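Transglutaminase elicitor (Phytophthora sojae, PDB 3TW5) catalyses protein cross-linking as a transglutaminase, joining glutamine side chains to amines such as lysine, and probably acts as an elicitor sensed by plant innate immunity. Local coordinates at residues A[45-50]-A[78-83]; A[238-243]-A[271-276]; A[302-307]-A[319-324]. The protein carries 1 engineered substitution. All coordinates share one frame; numbering follows the deposited sequence.

Interaction 1 (A[45-50]-A[78-83]); sequences YQDSIN and AVSKKN
Ser80 reaches from the last turn of helix 72-82 to the carboxylate of Asp47, and this polar link is the one hydrogen bond between segments 45-50 and 78-83. Ser80 OG donates to Asp47 OD2 at 2.6 Å, and the carboxylate oxygen receives it on its syn lone pair, the side of the other oxygen. OG lies opposite the backbone N of Ser80 (chi1 -169°), which carries it off the helix toward the loop. The other oxygen, Asp47 OD1, takes Asn50 ND2 at 2.8 Å from above the carboxylate plane, while OD1 itself lies close to the amide plane of Asn50. A second link inside the loop, from Asn50 N to Asp47 O (2.9 Å), closes a type II' beta turn with Ser48 and Ile49 at its corners. Arg112 adds a salt bridge to OD1 and Ile85 N a hydrogen bond to OD2, so the buried carboxylate is gripped through both oxygens, and its negative charge is probably stabilised.

Van der Waals packing centres on one branch of Val79. Val79 CG1 meets Ile49 CG1 at 3.8 Å, the two side chains crossing at about a right angle, and lies 3.7 Å from Asn50 OD1, the amide approaching from the opposite direction. At the end of the helix, Ser48 CB packs 3.8 Å from Asn83 O, while Asn83 ND2 turns to Asp166.

The contact thus fastens the loop between strand 29-31 and helix 60-67 to the C-terminal end of helix 72-82. Helix 154-167 packs on Ser48, Ile49 and Asn83, and helix 60-67 touches Ile49 and Asn50.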
loop_
_atom_site.group_PDB
_atom_site.type_symbol
_atom_site.label_atom_id
_atom_site.label_comp_id
_atom_site.label_asym_id
_atom_site.label_seq_id
_atom_site.Cartn_x
_atom_site.Cartn_y
_atom_site.Cartn_z
ATOM N N TYR A 45 -7.606 -16.448 -0.742
ATOM C CA TYR A 45 -8.042 -17.592 -1.545
ATOM C C TYR A 45 -6.945 -18.649 -1.746
ATOM O O TYR A 45 -7.232 -19.776 -2.153
ATOM C CB TYR A 45 -8.623 -17.128 -2.889
ATOM C CG TYR A 45 -7.607 -17.003 -3.997
ATOM C CD1 TYR A 45 -7.401 -18.049 -4.901
ATOM C CD2 TYR A 45 -6.848 -15.846 -4.144
ATOM C CE1 TYR A 45 -6.463 -17.944 -5.920
ATOM C CE2 TYR A 45 -5.909 -15.728 -5.164
ATOM C CZ TYR A 45 -5.721 -16.781 -6.044
ATOM O OH TYR A 45 -4.793 -16.670 -7.049
ATOM N N GLN A 46 -5.697 -18.277 -1.469
ATOM C CA GLN A 46 -4.576 -19.219 -1.526
ATOM C C GLN A 46 -4.096 -19.635 -0.134
ATOM O O GLN A 46 -2.997 -20.181 0.020
ATOM C CB GLN A 46 -3.424 -18.639 -2.346
ATOM C CG GLN A 46 -3.628 -18.750 -3.848
ATOM C CD GLN A 46 -2.460 -18.205 -4.636
ATOM O OE1 GLN A 46 -1.953 -17.115 -4.354
ATOM N NE2 GLN A 46 -2.022 -18.961 -5.636
ATOM N N ASP A 47 -4.945 -19.378 0.861
ATOM C CA ASP A 47 -4.692 -19.708 2.267
ATOM C C ASP A 47 -3.559 -18.880 2.880
ATOM O O ASP A 47 -2.674 -19.419 3.546
ATOM C CB ASP A 47 -4.448 -21.214 2.450
ATOM C CG ASP A 47 -4.945 -21.729 3.786
ATOM O OD1 ASP A 47 -4.265 -22.589 4.380
ATOM O OD2 ASP A 47 -6.016 -21.280 4.242
ATOM N N SER A 48 -3.604 -17.568 2.652
ATOM C CA SER A 48 -2.639 -16.618 3.220
ATOM C C SER A 48 -1.188 -17.102 3.123
ATOM O O SER A 48 -0.736 -17.483 2.046
ATOM C CB SER A 48 -3.013 -16.265 4.668
ATOM O OG SER A 48 -2.173 -15.245 5.183
ATOM N N ILE A 49 -0.475 -17.093 4.247
ATOM C CA ILE A 49 0.945 -17.446 4.270
ATOM C C ILE A 49 1.187 -18.951 4.395
ATOM O O ILE A 49 2.332 -19.397 4.489
ATOM C CB ILE A 49 1.729 -16.665 5.364
ATOM C CG1 ILE A 49 1.267 -17.055 6.774
ATOM C CG2 ILE A 49 1.608 -15.160 5.130
ATOM C CD1 ILE A 49 2.304 -16.798 7.854
ATOM N N ASN A 50 0.104 -19.726 4.393
ATOM C CA ASN A 50 0.182 -21.186 4.317
ATOM C C ASN A 50 0.574 -21.658 2.918
ATOM O O ASN A 50 0.935 -22.820 2.727
ATOM C CB ASN A 50 -1.157 -21.828 4.701
ATOM C CG ASN A 50 -1.365 -21.926 6.200
ATOM O OD1 ASN A 50 -0.468 -21.654 6.995
ATOM N ND2 ASN A 50 -2.564 -22.330 6.591
ATOM N N ALA A 78 -4.538 -22.088 12.494
ATOM C CA ALA A 78 -4.759 -20.781 13.100
ATOM C C ALA A 78 -4.650 -19.690 12.047
ATOM O O ALA A 78 -5.492 -18.791 11.987
ATOM C CB ALA A 78 -3.769 -20.540 14.215
ATOM N N VAL A 79 -3.610 -19.786 11.218
ATOM C CA VAL A 79 -3.405 -18.880 10.094
ATOM C C VAL A 79 -4.625 -18.890 9.174
ATOM O O VAL A 79 -5.116 -17.835 8.773
ATOM C CB VAL A 79 -2.120 -19.246 9.306
ATOM C CG1 VAL A 79 -2.049 -18.508 7.975
ATOM C CG2 VAL A 79 -0.885 -18.950 10.139
ATOM N N SER A 80 -5.124 -20.084 8.867
ATOM C CA SER A 80 -6.256 -20.228 7.959
ATOM C C SER A 80 -7.572 -19.696 8.534
ATOM O O SER A 80 -8.395 -19.147 7.801
ATOM C CB SER A 80 -6.414 -21.685 7.528
ATOM O OG SER A 80 -7.342 -21.790 6.463
ATOM N N LYS A 81 -7.764 -19.860 9.844
ATOM C CA LYS A 81 -8.997 -19.432 10.505
ATOM C C LYS A 81 -9.108 -17.912 10.592
ATOM O O LYS A 81 -10.208 -17.365 10.545
ATOM C CB LYS A 81 -9.113 -20.052 11.900
ATOM N N LYS A 82 -7.970 -17.235 10.714
ATOM C CA LYS A 82 -7.951 -15.779 10.838
ATOM C C LYS A 82 -7.777 -15.083 9.492
ATOM O O LYS A 82 -8.409 -14.059 9.233
ATOM C CB LYS A 82 -6.843 -15.326 11.798
ATOM C CG LYS A 82 -6.823 -16.045 13.145
ATOM C CD LYS A 82 -7.841 -15.480 14.129
ATOM C CE LYS A 82 -7.787 -16.228 15.455
ATOM N NZ LYS A 82 -8.819 -15.740 16.404
ATOM N N ASN A 83 -6.927 -15.645 8.637
ATOM C CA ASN A 83 -6.503 -14.967 7.413
ATOM C C ASN A 83 -6.633 -15.778 6.126
ATOM O O ASN A 83 -6.639 -15.208 5.033
ATOM C CB ASN A 83 -5.062 -14.478 7.572
ATOM C CG ASN A 83 -4.925 -13.411 8.637
ATOM O OD1 ASN A 83 -4.581 -13.700 9.782
ATOM N ND2 ASN A 83 -5.204 -12.169 8.266
#

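Interaction 2 (A[238-243]-A[271-276]); sequences FKVYEQ and VYVKSR
Tyr241 and Arg276 run side by side and point the same way, with ring and guanidinium planes 68° apart. The touching is done by carbon, Tyr241 CE1 lying 3.6 Å from Arg276 CB. Glu242 and Tyr272 instead cross obliquely: Glu242 OE2 comes to the edge of the phenol ring, near its plane, 3.3 Å from Tyr272 CD2. The same oxygen is hydrogen-bonded to Thr244 OG1 and to a bound 3-cyclohexyl-1-propylsulfonic acid molecule, probably acquired during crystallisation.

On the sheet face of Val240 and Ser275, Val240 CG1 meets Val273 CG1 at 4.0 Å; both branches lie opposite their own backbone N, torsions that turn the two methyls toward each other. The end of the Phe238 ring comes close to Ser275, its CE1 3.6 Å from Ser275 OG, and that hydroxyl is paired with Tyr306 OH.

A classic beta bulge interrupts the antiparallel pair. Lys274 O accepts from both Tyr241 N (2.7 Å) and Glu242 N (3.0 Å), so these two residues face one. Before the bulge Lys239 and Arg276 exchange two backbone bonds; at the bulge itself Lys274 N bonds back to Glu242 O.

Strands 232-246 and 269-280 are neighbours within the large antiparallel sheet. Strand 299-310 continues it beyond 269-280, contributing Tyr303, which makes cation-pi contacts with Lys274 and Arg276. Helix 202-215 covers the face carrying Val240, Val273 and Ser275, where His206 meets Phe238, Val240 and Val273.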
loop_
_atom_site.group_PDB
_atom_site.type_symbol
_atom_site.label_atom_id
_atom_site.label_comp_id
_atom_site.label_asym_id
_atom_site.label_seq_id
_atom_site.Cartn_x
_atom_site.Cartn_y
_atom_site.Cartn_z
ATOM N N PHE A 238 7.103 10.727 -6.214
ATOM C CA PHE A 238 6.158 11.653 -6.820
ATOM C C PHE A 238 6.931 12.670 -7.655
ATOM O O PHE A 238 7.849 13.327 -7.150
ATOM C CB PHE A 238 5.347 12.351 -5.723
ATOM C CG PHE A 238 4.539 13.526 -6.201
ATOM C CD1 PHE A 238 3.315 13.336 -6.832
ATOM C CD2 PHE A 238 4.987 14.825 -5.989
ATOM C CE1 PHE A 238 2.556 14.427 -7.260
ATOM C CE2 PHE A 238 4.237 15.921 -6.413
ATOM C CZ PHE A 238 3.020 15.722 -7.049
ATOM N N LYS A 239 6.567 12.788 -8.930
ATOM C CA LYS A 239 7.217 13.745 -9.828
ATOM C C LYS A 239 6.205 14.587 -10.599
ATOM O O LYS A 239 5.240 14.062 -11.150
ATOM C CB LYS A 239 8.167 13.036 -10.797
ATOM C CG LYS A 239 9.068 13.987 -11.568
ATOM C CD LYS A 239 9.993 13.260 -12.528
ATOM C CE LYS A 239 10.941 14.252 -13.195
ATOM N NZ LYS A 239 12.009 13.581 -13.985
ATOM N N VAL A 240 6.440 15.898 -10.614
ATOM C CA VAL A 240 5.640 16.834 -11.393
ATOM C C VAL A 240 6.242 16.931 -12.793
ATOM O O VAL A 240 7.411 17.293 -12.954
ATOM C CB VAL A 240 5.590 18.235 -10.734
ATOM C CG1 VAL A 240 4.732 19.192 -11.555
ATOM C CG2 VAL A 240 5.065 18.141 -9.308
ATOM N N TYR A 241 5.438 16.596 -13.797
ATOM C CA TYR A 241 5.893 16.576 -15.184
ATOM C C TYR A 241 5.584 17.871 -15.934
ATOM O O TYR A 241 6.269 18.205 -16.899
ATOM C CB TYR A 241 5.292 15.380 -15.922
ATOM C CG TYR A 241 6.048 14.083 -15.720
ATOM C CD1 TYR A 241 6.040 13.426 -14.489
ATOM C CD2 TYR A 241 6.760 13.505 -16.769
ATOM C CE1 TYR A 241 6.733 12.229 -14.305
ATOM C CE2 TYR A 241 7.453 12.308 -16.597
ATOM C CZ TYR A 241 7.436 11.677 -15.365
ATOM O OH TYR A 241 8.119 10.496 -15.198
ATOM N N GLU A 242 4.557 18.591 -15.492
ATOM C CA GLU A 242 4.156 19.834 -16.142
ATOM C C GLU A 242 3.408 20.779 -15.205
ATOM O O GLU A 242 2.481 20.372 -14.503
ATOM C CB GLU A 242 3.288 19.536 -17.370
ATOM C CG GLU A 242 3.065 20.740 -18.280
ATOM C CD GLU A 242 1.937 20.538 -19.274
ATOM O OE1 GLU A 242 1.888 19.475 -19.934
ATOM O OE2 GLU A 242 1.102 21.458 -19.403
ATOM N N GLN A 243 3.828 22.041 -15.205
ATOM C CA GLN A 243 3.077 23.124 -14.579
ATOM C C GLN A 243 2.840 24.196 -15.630
ATOM O O GLN A 243 3.790 24.714 -16.225
ATOM C CB GLN A 243 3.837 23.718 -13.396
ATOM C CG GLN A 243 3.921 22.816 -12.181
ATOM C CD GLN A 243 4.712 23.441 -11.049
ATOM O OE1 GLN A 243 4.417 24.553 -10.608
ATOM N NE2 GLN A 243 5.722 22.727 -10.569
ATOM N N VAL A 271 -3.450 26.711 -12.283
ATOM C CA VAL A 271 -2.262 26.046 -12.808
ATOM C C VAL A 271 -2.626 24.619 -13.187
ATOM O O VAL A 271 -3.058 23.841 -12.339
ATOM C CB VAL A 271 -1.080 26.042 -11.797
ATOM C CG1 VAL A 271 0.088 25.224 -12.335
ATOM C CG2 VAL A 271 -0.615 27.454 -11.488
ATOM N N TYR A 272 -2.466 24.287 -14.464
ATOM C CA TYR A 272 -2.654 22.921 -14.929
ATOM C C TYR A 272 -1.429 22.111 -14.553
ATOM O O TYR A 272 -0.306 22.472 -14.904
ATOM C CB TYR A 272 -2.871 22.876 -16.444
ATOM C CG TYR A 272 -2.810 21.480 -17.037
ATOM C CD1 TYR A 272 -3.927 20.647 -17.028
ATOM C CD2 TYR A 272 -1.634 20.993 -17.605
ATOM C CE1 TYR A 272 -3.876 19.371 -17.568
ATOM C CE2 TYR A 272 -1.572 19.718 -18.145
ATOM C CZ TYR A 272 -2.696 18.913 -18.123
ATOM O OH TYR A 272 -2.640 17.646 -18.659
ATOM N N VAL A 273 -1.649 21.021 -13.829
ATOM C CA VAL A 273 -0.554 20.169 -13.391
ATOM C C VAL A 273 -0.740 18.753 -13.911
ATOM O O VAL A 273 -1.833 18.192 -13.846
ATOM C CB VAL A 273 -0.399 20.161 -11.844
ATOM C CG1 VAL A 273 0.768 19.273 -11.411
ATOM C CG2 VAL A 273 -0.207 21.575 -11.312
ATOM N N LYS A 274 0.339 18.205 -14.457
ATOM C CA LYS A 274 0.424 16.794 -14.774
ATOM C C LYS A 274 1.565 16.221 -13.950
ATOM O O LYS A 274 2.711 16.671 -14.059
ATOM C CB LYS A 274 0.681 16.591 -16.267
ATOM C CG LYS A 274 1.047 15.162 -16.663
ATOM C CD LYS A 274 1.347 15.078 -18.152
ATOM C CE LYS A 274 2.008 13.765 -18.511
ATOM N NZ LYS A 274 2.193 13.631 -19.974
ATOM N N SER A 275 1.239 15.243 -13.108
ATOM C CA SER A 275 2.212 14.630 -12.206
ATOM C C SER A 275 2.045 13.122 -12.175
ATOM O O SER A 275 0.984 12.602 -12.523
ATOM C CB SER A 275 2.081 15.206 -10.794
ATOM O OG SER A 275 0.777 15.010 -10.282
ATOM N N ARG A 276 3.098 12.423 -11.760
ATOM C CA ARG A 276 3.076 10.968 -11.693
ATOM C C ARG A 276 3.412 10.464 -10.296
ATOM O O ARG A 276 4.408 10.873 -9.692
ATOM C CB ARG A 276 4.014 10.363 -12.743
ATOM C CG ARG A 276 4.510 8.954 -12.434
ATOM C CD ARG A 276 5.276 8.370 -13.598
ATOM N NE ARG A 276 4.389 7.618 -14.478
ATOM C CZ ARG A 276 4.408 6.294 -14.608
ATOM N NH1 ARG A 276 5.286 5.563 -13.926
ATOM N NH2 ARG A 276 3.554 5.700 -15.432
#

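Interaction 3 (A[302-307]-A[319-324]); sequences QYYYYL and GEWVYG
Tyr306 and Trp321 face each other as a non-hydrogen-bonded pair in the beta hairpin formed by strands 299-310 and 316-321. Their side chains lie side by side and point the same way, Tyr306 CD1 approaching Trp321 CZ3 to 3.7 Å. The tyrosine ring carbon CG sits between its backbone N and carbonyl carbon (chi1 46°), which brings the ring alongside the indole. Tyr304 CB meets the indole edge, 4.1 Å from Trp321 CZ3.

Where the second strand gives way to loop, Tyr323 packs against Tyr305 in a T-shaped pair, the edge of Tyr323 directed at the face of Tyr305. Their planes are 85° apart and their centroids 5.8 Å. Tyr323 CB also touches Tyr305 CD2. Next to them Val322 spreads its two branches: Val322 CG2 packs on Tyr305 CB at 3.8 Å, and Val322 CG1 lies 4.2 Å from Leu307 CG, those two side chains crossing at about a right angle.

The backbone sets this register. Leu307 and Glu320 exchange a reciprocal pair of bonds, Leu307 N to Glu320 O and Glu320 N to Leu307 O, both 2.9 Å. Val322 N then bonds Tyr305 O at 3.0 Å, after which the chain turns into the left-handed backbone conformation of Tyr323.

Farther out, helix 248-256 packs against Leu307 and Val322, with Phe255 meeting the Tyr323 ring edge-to-face. On the Tyr306 side, His206 ND1 bonds Tyr306 OH, and the indole, stacked with His329, is fixed at its far end by a hydrogen bond from Trp321 NE1 to Leu200 O.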
loop_
_atom_site.group_PDB
_atom_site.type_symbol
_atom_site.label_atom_id
_atom_site.label_comp_id
_atom_site.label_asym_id
_atom_site.label_seq_id
_atom_site.Cartn_x
_atom_site.Cartn_y
_atom_site.Cartn_z
ATOM N N GLN A 302 1.248 6.037 -12.304
ATOM C CA GLN A 302 0.116 6.583 -13.040
ATOM C C GLN A 302 0.209 8.101 -13.117
ATOM O O GLN A 302 0.644 8.756 -12.166
ATOM C CB GLN A 302 -1.198 6.175 -12.376
ATOM C CG GLN A 302 -2.430 6.443 -13.218
ATOM C CD GLN A 302 -3.627 5.640 -12.760
ATOM O OE1 GLN A 302 -4.139 5.834 -11.654
ATOM N NE2 GLN A 302 -4.086 4.731 -13.612
ATOM N N TYR A 303 -0.198 8.655 -14.255
ATOM C CA TYR A 303 -0.274 10.098 -14.403
ATOM C C TYR A 303 -1.591 10.618 -13.850
ATOM O O TYR A 303 -2.613 9.927 -13.890
ATOM C CB TYR A 303 -0.109 10.515 -15.867
ATOM C CG TYR A 303 1.290 10.334 -16.406
ATOM C CD1 TYR A 303 2.309 11.225 -16.073
ATOM C CD2 TYR A 303 1.596 9.270 -17.253
ATOM C CE1 TYR A 303 3.599 11.061 -16.570
ATOM C CE2 TYR A 303 2.881 9.094 -17.756
ATOM C CZ TYR A 303 3.878 9.991 -17.414
ATOM O OH TYR A 303 5.149 9.812 -17.914
ATOM N N TYR A 304 -1.546 11.833 -13.317
ATOM C CA TYR A 304 -2.733 12.514 -12.826
ATOM C C TYR A 304 -2.751 13.939 -13.342
ATOM O O TYR A 304 -1.723 14.620 -13.364
ATOM C CB TYR A 304 -2.790 12.486 -11.296
ATOM C CG TYR A 304 -2.834 11.090 -10.725
ATOM C CD1 TYR A 304 -3.984 10.306 -10.838
ATOM C CD2 TYR A 304 -1.724 10.545 -10.082
ATOM C CE1 TYR A 304 -4.028 9.017 -10.322
ATOM C CE2 TYR A 304 -1.758 9.255 -9.558
ATOM C CZ TYR A 304 -2.913 8.499 -9.683
ATOM O OH TYR A 304 -2.956 7.224 -9.169
ATOM N N TYR A 305 -3.931 14.376 -13.762
ATOM C CA TYR A 305 -4.109 15.676 -14.387
ATOM C C TYR A 305 -5.124 16.462 -13.576
ATOM O O TYR A 305 -6.230 15.983 -13.316
ATOM C CB TYR A 305 -4.580 15.510 -15.838
ATOM C CG TYR A 305 -3.863 14.407 -16.589
ATOM C CD1 TYR A 305 -2.696 14.670 -17.309
ATOM C CD2 TYR A 305 -4.342 13.096 -16.565
ATOM C CE1 TYR A 305 -2.031 13.656 -17.991
ATOM C CE2 TYR A 305 -3.685 12.075 -17.240
ATOM C CZ TYR A 305 -2.531 12.361 -17.952
ATOM O OH TYR A 305 -1.882 11.347 -18.622
ATOM N N TYR A 306 -4.740 17.667 -13.173
ATOM C CA TYR A 306 -5.600 18.499 -12.350
ATOM C C TYR A 306 -5.293 19.985 -12.472
ATOM O O TYR A 306 -4.165 20.381 -12.779
ATOM C CB TYR A 306 -5.541 18.056 -10.879
ATOM C CG TYR A 306 -4.152 17.797 -10.327
ATOM C CD1 TYR A 306 -3.565 16.534 -10.421
ATOM C CD2 TYR A 306 -3.435 18.810 -9.691
ATOM C CE1 TYR A 306 -2.292 16.290 -9.910
ATOM C CE2 TYR A 306 -2.162 18.576 -9.172
ATOM C CZ TYR A 306 -1.598 17.315 -9.286
ATOM O OH TYR A 306 -0.344 17.084 -8.775
ATOM N N LEU A 307 -6.320 20.797 -12.249
ATOM C CA LEU A 307 -6.164 22.238 -12.124
ATOM C C LEU A 307 -6.005 22.569 -10.652
ATOM O O LEU A 307 -6.830 22.167 -9.836
ATOM C CB LEU A 307 -7.396 22.971 -12.670
ATOM C CG LEU A 307 -7.730 22.961 -14.165
ATOM C CD1 LEU A 307 -9.126 23.530 -14.382
ATOM C CD2 LEU A 307 -6.695 23.739 -14.973
ATOM N N GLY A 319 -8.614 22.851 -5.937
ATOM C CA GLY A 319 -8.283 22.122 -7.151
ATOM C C GLY A 319 -9.464 21.404 -7.768
ATOM O O GLY A 319 -10.538 21.323 -7.164
ATOM N N GLU A 320 -9.258 20.892 -8.981
ATOM C CA GLU A 320 -10.255 20.101 -9.703
ATOM C C GLU A 320 -9.559 19.050 -10.561
ATOM O O GLU A 320 -8.572 19.353 -11.227
ATOM C CB GLU A 320 -11.117 20.996 -10.601
ATOM C CG GLU A 320 -12.181 21.828 -9.880
ATOM C CD GLU A 320 -13.331 20.997 -9.321
ATOM O OE1 GLU A 320 -13.565 19.871 -9.813
ATOM O OE2 GLU A 320 -14.009 21.481 -8.391
ATOM N N TRP A 321 -10.073 17.821 -10.544
ATOM C CA TRP A 321 -9.548 16.754 -11.398
ATOM C C TRP A 321 -9.998 16.944 -12.848
ATOM O O TRP A 321 -11.137 17.337 -13.103
ATOM C CB TRP A 321 -10.013 15.383 -10.904
ATOM C CG TRP A 321 -9.551 14.993 -9.529
ATOM C CD1 TRP A 321 -10.307 14.950 -8.396
ATOM C CD2 TRP A 321 -8.235 14.569 -9.148
ATOM N NE1 TRP A 321 -9.549 14.531 -7.333
ATOM C CE2 TRP A 321 -8.271 14.292 -7.765
ATOM C CE3 TRP A 321 -7.029 14.401 -9.840
ATOM C CZ2 TRP A 321 -7.147 13.857 -7.057
ATOM C CZ3 TRP A 321 -5.909 13.967 -9.134
ATOM C CH2 TRP A 321 -5.979 13.701 -7.758
ATOM N N VAL A 322 -9.101 16.664 -13.792
ATOM C CA VAL A 322 -9.410 16.759 -15.226
ATOM C C VAL A 322 -8.892 15.537 -15.995
ATOM O O VAL A 322 -8.258 14.657 -15.413
ATOM C CB VAL A 322 -8.845 18.063 -15.872
ATOM C CG1 VAL A 322 -9.448 19.310 -15.229
ATOM C CG2 VAL A 322 -7.321 18.101 -15.809
ATOM N N TYR A 323 -9.173 15.497 -17.300
ATOM C CA TYR A 323 -8.659 14.463 -18.217
ATOM C C TYR A 323 -8.845 13.017 -17.744
ATOM O O TYR A 323 -7.939 12.184 -17.892
ATOM C CB TYR A 323 -7.177 14.704 -18.562
ATOM C CG TYR A 323 -6.908 15.747 -19.627
ATOM C CD1 TYR A 323 -7.818 15.980 -20.661
ATOM C CD2 TYR A 323 -5.718 16.479 -19.620
ATOM C CE1 TYR A 323 -7.563 16.938 -21.644
ATOM C CE2 TYR A 323 -5.450 17.437 -20.599
ATOM C CZ TYR A 323 -6.377 17.660 -21.609
ATOM O OH TYR A 323 -6.122 18.601 -22.584
ATOM N N GLY A 324 -10.007 12.715 -17.178
ATOM C CA GLY A 324 -10.312 11.344 -16.782
ATOM C C GLY A 324 -9.625 10.868 -15.513
ATOM O O GLY A 324 -9.782 9.710 -15.122
#

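Interactions 2 and 3 belong to one sheet. Their strands 269-280 and 299-310 are neighbours, and their centres lie only about 9 Å apart. They meet where Tyr304 N probably bonds Ser275 O (2.8 Å) and where Tyr272 OH packs against the rings of Tyr305 and Tyr323. Interaction 1 lies across the chain's centre, about 41 Å from interaction 2 between centres. It is a buried contact between a loop and a helix end, joined by one carboxylate-hydroxyl bond and by packing round Val79, whereas the two strand pairs are partly buried and rest on antiparallel backbone bonds, interrupted by a bulge in interaction 2. There, charged and aromatic side chains mix; 302-307/319-324 is dominated by aromatic rings.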